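ORF10 (Moritella marina, PDB 6RIW) forms the ketosynthase and chain length factor didomain of a polyunsaturated fatty acid synthase, which probably catalyses the condensation that lengthens the acyl chain on its carrier protein. Local coordinates at residues Ala5-Ala10 against Val267-Ser272. Numbering follows the deposited sequence.
Sequences AVVGIA and VLKRQS
Val7 and Val267 meet with their side chains crossed at roughly a right angle, Val7 CG2 lying 3.7 Å from Val267 CG1. With chi1 of Val7 at -57°, CG1 stands anti to the carbonyl carbon, which leaves CG2 between the backbone N and the carbonyl carbon; from there it reaches across the strand gap and comes nearer still, 3.5 Å, to the carbonyl oxygen of Val267. On the other face, Val6 and Leu268 run side by side and point the same way; Val6 CG2 rests 3.8 Å from Leu268 CD2, and the Leu268 side chain also touches Ala206, Cys207 and Leu210 of helix 198-211.

The two strands are antiparallel and belong to the thiolase-like fold of the ketosynthase domain, where strand 4-12 also pairs with strand 283-292. Ala5 and Lys269 make a hydrogen-bonded pair: Ala5 N gives a bond of 2.7 Å to Lys269 O, and Lys269 N returns one to Ala5 O. Farther along, a classic beta bulge sets two residues of one strand, Val7 and Gly8, against the single Val267 of the other. Val7 N donates to Val267 O at 2.8 Å, a nearly straight bond (169° at the hydrogen), whereas Val267 N approaches Gly8 O from above its carbonyl plane, at 2.9 Å.

Lys269 lays its CD near Val7 CG2, then bends at chi3 (68°) and carries NZ away to salt bridges with Asp279 and Asp277. Just beyond, Arg270 is the N-cap of helix 271-277, and the first residue of that helix, Gln271, turns its amide to Asn3 and to the carbonyl oxygens of Thr453 and Thr455, its side chain about 9 Å from the bound magnesium ion.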
loop_
_atom_site.group_PDB
_atom_site.type_symbol
_atom_site.label_atom_id
_atom_site.label_comp_id
_atom_site.label_asym_id
_atom_site.label_seq_id
_atom_site.Cartn_x
_atom_site.Cartn_y
_atom_site.Cartn_z
ATOM N N ALA A 5 26.362 1.934 2.212
ATOM C CA ALA A 5 26.711 3.086 1.388
ATOM C C ALA A 5 25.556 3.408 0.452
ATOM O O ALA A 5 24.999 2.504 -0.180
ATOM C CB ALA A 5 27.971 2.817 0.572
ATOM N N VAL A 6 25.193 4.690 0.386
ATOM C CA VAL A 6 24.314 5.209 -0.654
ATOM C C VAL A 6 25.167 5.556 -1.868
ATOM O O VAL A 6 26.017 6.455 -1.802
ATOM C CB VAL A 6 23.541 6.441 -0.160
ATOM C CG1 VAL A 6 22.522 6.891 -1.235
ATOM C CG2 VAL A 6 22.882 6.146 1.177
ATOM N N VAL A 7 24.945 4.857 -2.979
ATOM C CA VAL A 7 25.804 5.011 -4.151
ATOM C C VAL A 7 25.078 5.604 -5.344
ATOM O O VAL A 7 25.701 5.797 -6.402
ATOM C CB VAL A 7 26.479 3.682 -4.531
ATOM C CG1 VAL A 7 27.270 3.145 -3.335
ATOM C CG2 VAL A 7 25.434 2.632 -4.996
ATOM N N GLY A 8 23.795 5.930 -5.210
ATOM C CA GLY A 8 23.064 6.557 -6.292
ATOM C C GLY A 8 21.801 7.179 -5.744
ATOM O O GLY A 8 21.216 6.626 -4.806
ATOM N N ILE A 9 21.388 8.331 -6.278
ATOM C CA ILE A 9 20.208 9.046 -5.782
ATOM C C ILE A 9 19.470 9.640 -6.964
ATOM O O ILE A 9 20.094 10.094 -7.932
ATOM C CB ILE A 9 20.580 10.179 -4.797
ATOM C CG1 ILE A 9 21.471 9.672 -3.665
ATOM C CG2 ILE A 9 19.326 10.849 -4.230
ATOM C CD1 ILE A 9 21.704 10.687 -2.554
ATOM N N ALA A 10 18.135 9.656 -6.884
ATOM C CA ALA A 10 17.348 10.363 -7.883
ATOM C C ALA A 10 16.083 10.908 -7.234
ATOM O O ALA A 10 15.594 10.382 -6.227
ATOM C CB ALA A 10 17.009 9.463 -9.068
ATOM N N VAL A 267 20.137 4.014 -4.340
ATOM C CA VAL A 267 20.813 2.739 -4.583
ATOM C C VAL A 267 21.740 2.465 -3.407
ATOM O O VAL A 267 22.576 3.316 -3.068
ATOM C CB VAL A 267 21.617 2.751 -5.901
ATOM C CG1 VAL A 267 22.195 1.364 -6.157
ATOM C CG2 VAL A 267 20.773 3.222 -7.059
ATOM N N LEU A 268 21.589 1.291 -2.779
ATOM C CA LEU A 268 22.299 0.928 -1.557
ATOM C C LEU A 268 23.181 -0.299 -1.757
ATOM O O LEU A 268 22.768 -1.281 -2.382
ATOM C CB LEU A 268 21.323 0.628 -0.412
ATOM C CG LEU A 268 20.248 1.667 -0.117
ATOM C CD1 LEU A 268 19.376 1.219 1.047
ATOM C CD2 LEU A 268 20.896 3.013 0.189
ATOM N N LYS A 269 24.380 -0.266 -1.168
ATOM C CA LYS A 269 25.255 -1.433 -1.128
ATOM C C LYS A 269 25.936 -1.489 0.232
ATOM O O LYS A 269 26.067 -0.470 0.913
ATOM C CB LYS A 269 26.330 -1.393 -2.243
ATOM C CG LYS A 269 25.783 -1.639 -3.661
ATOM C CD LYS A 269 26.832 -1.291 -4.733
ATOM C CE LYS A 269 28.014 -2.262 -4.716
ATOM N NZ LYS A 269 28.794 -2.215 -6.004
ATOM N N ARG A 270 26.338 -2.692 0.645
ATOM C CA ARG A 270 27.207 -2.798 1.810
ATOM C C ARG A 270 28.488 -2.009 1.531
ATOM O O ARG A 270 29.002 -2.017 0.412
ATOM C CB ARG A 270 27.515 -4.279 2.120
ATOM C CG ARG A 270 26.277 -5.087 2.558
ATOM C CD ARG A 270 26.560 -6.581 2.765
ATOM N NE ARG A 270 26.996 -7.204 1.523
ATOM C CZ ARG A 270 26.196 -7.848 0.680
ATOM N NH1 ARG A 270 26.681 -8.348 -0.449
ATOM N NH2 ARG A 270 24.905 -7.988 0.949
ATOM N N GLN A 271 28.972 -1.281 2.539
ATOM C CA GLN A 271 30.116 -0.394 2.312
ATOM C C GLN A 271 31.331 -1.158 1.794
ATOM O O GLN A 271 32.053 -0.660 0.923
ATOM C CB GLN A 271 30.482 0.357 3.591
ATOM C CG GLN A 271 31.498 1.491 3.345
ATOM C CD GLN A 271 32.219 1.882 4.613
ATOM O OE1 GLN A 271 32.108 1.200 5.629
ATOM N NE2 GLN A 271 32.953 2.989 4.565
ATOM N N SER A 272 31.557 -2.374 2.300
ATOM C CA SER A 272 32.665 -3.198 1.808
ATOM C C SER A 272 32.605 -3.375 0.295
ATOM O O SER A 272 33.627 -3.259 -0.394
ATOM C CB SER A 272 32.654 -4.563 2.496
ATOM O OG SER A 272 31.407 -5.204 2.309
#